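Local coordinates for protein tyrosinase (Burkholderia thailandensis, PDB 5ZRD) that acts as a copper-dependent monooxygenase that hydroxylates monophenols to catechols and, as tyrosinases do, probably oxidises these further to quinones, at residues A[9-17]-A[112-123]. Numbering follows the deposited sequence.
Sequences RVRRSVRDL and VSMPFWDETDEY
S13 and F116 form a single backbone bridge where the N-terminal arm of this tyrosinase runs along the loop between helices 90-108 and 122-127. V14 N donates to F116 O at 2.8 Å, nearly straight at 173°. F116 N donates to R12 O, whose position is less certain. The F116 side chain folds back over this bridge. Its CG stands between the backbone N and the carbonyl carbon (chi1 56°), which lays one ring face against the S13 backbone. S13 CA sits over the ring centre, a CH-pi contact of 3.7 Å to the centroid. S13 is also the N-cap of helix 14-22, with weak bonds from R15 N and D16 N to its OG. V14 CG2 touches P115 CG, and L17 CD1, a turn further on, meets P115 CB at 4.0 Å.

Each end of the contact uses an arginine differently. R9 NH1 bonds S113 OG in the guanidinium plane at 2.8 Å. It also salt-bridges E102, which holds R11 through its other oxygen; R11 NH1 bonds Y400 OH. The R15 guanidinium lies flat on Y123, planes 21° apart, an off-centre cation-pi contact with CZ 4.0 Å from the ring centroid. The chemistry implies a join held in the middle by one sure backbone bond and by the F116 ring on S13, with directional polar bonding at one end and a less directional stack at the other.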
loop_
_atom_site.group_PDB
_atom_site.type_symbol
_atom_site.label_atom_id
_atom_site.label_comp_id
_atom_site.label_asym_id
_atom_site.label_seq_id
_atom_site.Cartn_x
_atom_site.Cartn_y
_atom_site.Cartn_z
ATOM N N ARG A 9 19.543 -27.269 39.274
ATOM C CA ARG A 9 18.299 -26.938 40.027
ATOM C C ARG A 9 17.150 -27.863 39.607
ATOM O O ARG A 9 17.053 -28.263 38.439
ATOM C CB ARG A 9 17.782 -25.537 39.710
ATOM C CG ARG A 9 18.680 -24.394 40.152
ATOM C CD ARG A 9 17.895 -23.105 40.045
ATOM N NE ARG A 9 17.892 -22.669 38.663
ATOM C CZ ARG A 9 16.888 -22.845 37.805
ATOM N NH1 ARG A 9 15.722 -23.354 38.200
ATOM N NH2 ARG A 9 17.072 -22.482 36.552
ATOM N N VAL A 10 16.271 -28.161 40.540
ATOM C CA VAL A 10 15.201 -29.098 40.319
ATOM C C VAL A 10 13.860 -28.354 40.292
ATOM O O VAL A 10 13.364 -27.969 41.327
ATOM C CB VAL A 10 15.191 -30.192 41.402
ATOM C CG1 VAL A 10 14.157 -31.266 41.087
ATOM C CG2 VAL A 10 16.575 -30.814 41.564
ATOM N N ARG A 11 13.289 -28.216 39.085
ATOM C CA ARG A 11 11.889 -27.803 38.882
ATOM C C ARG A 11 10.992 -28.902 39.427
ATOM O O ARG A 11 11.129 -30.031 38.989
ATOM C CB ARG A 11 11.577 -27.551 37.404
ATOM C CG ARG A 11 12.090 -26.207 36.913
ATOM C CD ARG A 11 11.676 -25.833 35.519
ATOM N NE ARG A 11 12.353 -24.621 35.077
ATOM C CZ ARG A 11 12.242 -24.129 33.840
ATOM N NH1 ARG A 11 11.505 -24.767 32.939
ATOM N NH2 ARG A 11 12.879 -23.022 33.494
ATOM N N ARG A 12 10.092 -28.555 40.356
ATOM C CA ARG A 12 9.267 -29.549 41.035
ATOM C C ARG A 12 7.765 -29.321 40.758
ATOM O O ARG A 12 7.308 -28.255 40.282
ATOM C CB ARG A 12 9.535 -29.527 42.543
ATOM C CG ARG A 12 10.921 -30.009 42.941
ATOM C CD ARG A 12 11.034 -30.319 44.429
ATOM N NE ARG A 12 12.368 -30.797 44.789
ATOM C CZ ARG A 12 12.909 -31.964 44.402
ATOM N NH1 ARG A 12 12.156 -32.913 43.852
ATOM N NH2 ARG A 12 14.213 -32.163 44.556
ATOM N N SER A 13 7.004 -30.364 41.029
ATOM C CA SER A 13 5.560 -30.323 40.866
ATOM C C SER A 13 4.946 -29.332 41.866
ATOM O O SER A 13 5.214 -29.428 43.064
ATOM C CB SER A 13 4.960 -31.690 41.039
ATOM O OG SER A 13 3.564 -31.600 41.274
ATOM N N VAL A 14 4.097 -28.424 41.365
ATOM C CA VAL A 14 3.441 -27.417 42.189
ATOM C C VAL A 14 2.596 -28.114 43.259
ATOM O O VAL A 14 2.495 -27.645 44.391
ATOM C CB VAL A 14 2.609 -26.423 41.350
ATOM C CG1 VAL A 14 1.134 -26.771 41.313
ATOM C CG2 VAL A 14 2.768 -25.007 41.879
ATOM N N ARG A 15 2.001 -29.228 42.902
ATOM C CA ARG A 15 1.188 -29.942 43.832
ATOM C C ARG A 15 2.060 -30.422 44.997
ATOM O O ARG A 15 1.610 -30.402 46.160
ATOM C CB ARG A 15 0.503 -31.124 43.156
ATOM C CG ARG A 15 -0.086 -32.135 44.124
ATOM C CD ARG A 15 -1.234 -31.553 44.907
ATOM N NE ARG A 15 -1.921 -32.600 45.641
ATOM C CZ ARG A 15 -2.590 -32.403 46.769
ATOM N NH1 ARG A 15 -2.901 -33.441 47.526
ATOM N NH2 ARG A 15 -2.920 -31.183 47.149
ATOM N N ASP A 16 3.279 -30.864 44.682
ATOM C CA ASP A 16 4.206 -31.320 45.706
ATOM C C ASP A 16 4.606 -30.152 46.636
ATOM O O ASP A 16 4.776 -30.383 47.836
ATOM C CB ASP A 16 5.442 -31.991 45.048
ATOM C CG ASP A 16 6.484 -32.472 46.052
ATOM O OD1 ASP A 16 6.111 -33.311 46.892
ATOM O OD2 ASP A 16 7.661 -32.024 45.978
ATOM N N LEU A 17 4.773 -28.931 46.093
ATOM C CA LEU A 17 5.153 -27.773 46.910
ATOM C C LEU A 17 4.011 -27.409 47.875
ATOM O O LEU A 17 4.260 -26.902 48.968
ATOM C CB LEU A 17 5.512 -26.594 46.004
ATOM C CG LEU A 17 6.731 -26.781 45.090
ATOM C CD1 LEU A 17 7.226 -25.454 44.538
ATOM C CD2 LEU A 17 7.883 -27.480 45.798
ATOM N N VAL A 112 15.374 -19.301 42.966
ATOM C CA VAL A 112 14.028 -19.930 42.993
ATOM C C VAL A 112 13.842 -20.644 41.635
ATOM O O VAL A 112 14.452 -20.244 40.609
ATOM C CB VAL A 112 12.885 -18.936 43.284
ATOM C CG1 VAL A 112 12.571 -18.065 42.091
ATOM C CG2 VAL A 112 11.610 -19.638 43.725
ATOM N N SER A 113 13.023 -21.691 41.658
ATOM C CA SER A 113 12.680 -22.507 40.479
ATOM C C SER A 113 11.174 -22.433 40.177
ATOM O O SER A 113 10.293 -22.518 41.076
ATOM C CB SER A 113 13.103 -23.959 40.666
ATOM O OG SER A 113 14.523 -24.055 40.678
ATOM N N MET A 114 10.897 -22.342 38.886
ATOM C CA MET A 114 9.540 -22.336 38.408
ATOM C C MET A 114 9.027 -23.775 38.419
ATOM O O MET A 114 9.556 -24.608 37.713
ATOM C CB MET A 114 9.491 -21.768 36.985
ATOM C CG MET A 114 8.093 -21.703 36.402
ATOM S SD MET A 114 6.999 -20.563 37.289
ATOM C CE MET A 114 5.438 -21.415 37.069
ATOM N N PRO A 115 8.006 -24.068 39.225
ATOM C CA PRO A 115 7.507 -25.428 39.245
ATOM C C PRO A 115 6.538 -25.666 38.086
ATOM O O PRO A 115 6.239 -24.718 37.343
ATOM C CB PRO A 115 6.733 -25.561 40.565
ATOM C CG PRO A 115 6.257 -24.162 40.837
ATOM C CD PRO A 115 7.250 -23.228 40.170
ATOM N N PHE A 116 6.064 -26.908 37.985
ATOM C CA PHE A 116 5.168 -27.322 36.911
ATOM C C PHE A 116 3.835 -27.773 37.518
ATOM O O PHE A 116 3.777 -28.439 38.549
ATOM C CB PHE A 116 5.775 -28.417 36.023
ATOM C CG PHE A 116 6.221 -29.681 36.718
ATOM C CD1 PHE A 116 7.518 -29.805 37.199
ATOM C CD2 PHE A 116 5.367 -30.763 36.850
ATOM C CE1 PHE A 116 7.945 -30.967 37.832
ATOM C CE2 PHE A 116 5.794 -31.930 37.474
ATOM C CZ PHE A 116 7.081 -32.026 37.976
ATOM N N TRP A 117 2.753 -27.383 36.872
ATOM C CA TRP A 117 1.469 -28.018 37.140
ATOM C C TRP A 117 1.463 -29.362 36.439
ATOM O O TRP A 117 1.363 -29.420 35.223
ATOM C CB TRP A 117 0.287 -27.165 36.671
ATOM C CG TRP A 117 -1.020 -27.893 36.685
ATOM C CD1 TRP A 117 -1.396 -28.940 37.477
ATOM C CD2 TRP A 117 -2.155 -27.578 35.882
ATOM N NE1 TRP A 117 -2.678 -29.321 37.189
ATOM C CE2 TRP A 117 -3.185 -28.473 36.249
ATOM C CE3 TRP A 117 -2.409 -26.612 34.916
ATOM C CZ2 TRP A 117 -4.432 -28.469 35.626
ATOM C CZ3 TRP A 117 -3.639 -26.610 34.305
ATOM C CH2 TRP A 117 -4.642 -27.516 34.663
ATOM N N ASP A 118 1.594 -30.409 37.231
ATOM C CA ASP A 118 1.534 -31.757 36.724
ATOM C C ASP A 118 0.096 -32.128 36.340
ATOM O O ASP A 118 -0.659 -32.641 37.165
ATOM C CB ASP A 118 2.112 -32.765 37.730
ATOM C CG ASP A 118 2.382 -34.129 37.084
ATOM O OD1 ASP A 118 1.827 -34.435 35.986
ATOM O OD2 ASP A 118 3.138 -34.896 37.690
ATOM N N GLU A 119 -0.205 -31.932 35.055
ATOM C CA GLU A 119 -1.587 -31.938 34.511
ATOM C C GLU A 119 -2.170 -33.354 34.451
ATOM O O GLU A 119 -3.406 -33.508 34.340
ATOM C CB GLU A 119 -1.598 -31.346 33.095
ATOM C CG GLU A 119 -1.316 -29.858 33.058
ATOM C CD GLU A 119 -0.731 -29.301 31.768
ATOM O OE1 GLU A 119 -0.821 -28.085 31.596
ATOM O OE2 GLU A 119 -0.184 -30.074 30.931
ATOM N N THR A 120 -1.296 -34.351 34.432
ATOM C CA THR A 120 -1.678 -35.747 34.246
ATOM C C THR A 120 -1.342 -36.598 35.479
ATOM O O THR A 120 -1.379 -37.804 35.409
ATOM C CB THR A 120 -0.994 -36.330 33.005
ATOM O OG1 THR A 120 0.409 -36.089 33.087
ATOM C CG2 THR A 120 -1.511 -35.725 31.719
ATOM N N ASP A 121 -0.999 -35.992 36.599
ATOM C CA ASP A 121 -0.856 -36.729 37.851
ATOM C C ASP A 121 -2.246 -37.089 38.394
ATOM O O ASP A 121 -3.270 -36.638 37.869
ATOM C CB ASP A 121 -0.075 -35.907 38.918
ATOM C CG ASP A 121 -0.911 -34.760 39.554
ATOM O OD1 ASP A 121 -2.096 -34.547 39.178
ATOM O OD2 ASP A 121 -0.384 -34.080 40.457
ATOM N N GLU A 122 -2.238 -37.864 39.471
ATOM C CA GLU A 122 -3.424 -38.431 40.107
ATOM C C GLU A 122 -4.296 -37.294 40.674
ATOM O O GLU A 122 -5.536 -37.337 40.550
ATOM C CB GLU A 122 -3.003 -39.456 41.187
ATOM C CG GLU A 122 -4.048 -40.532 41.505
ATOM C CD GLU A 122 -4.547 -41.383 40.328
ATOM O OE1 GLU A 122 -5.715 -41.846 40.402
ATOM O OE2 GLU A 122 -3.779 -41.586 39.321
ATOM N N TYR A 123 -3.661 -36.283 41.278
ATOM C CA TYR A 123 -4.417 -35.183 41.865
ATOM C C TYR A 123 -5.269 -34.500 40.777
ATOM O O TYR A 123 -6.509 -34.365 40.928
ATOM C CB TYR A 123 -3.540 -34.170 42.611
ATOM C CG TYR A 123 -4.373 -33.076 43.218
ATOM C CD1 TYR A 123 -5.017 -33.266 44.426
ATOM C CD2 TYR A 123 -4.652 -31.910 42.525
ATOM C CE1 TYR A 123 -5.888 -32.313 44.950
ATOM C CE2 TYR A 123 -5.484 -30.928 43.050
ATOM C CZ TYR A 123 -6.127 -31.139 44.261
ATOM O OH TYR A 123 -6.954 -30.202 44.813
#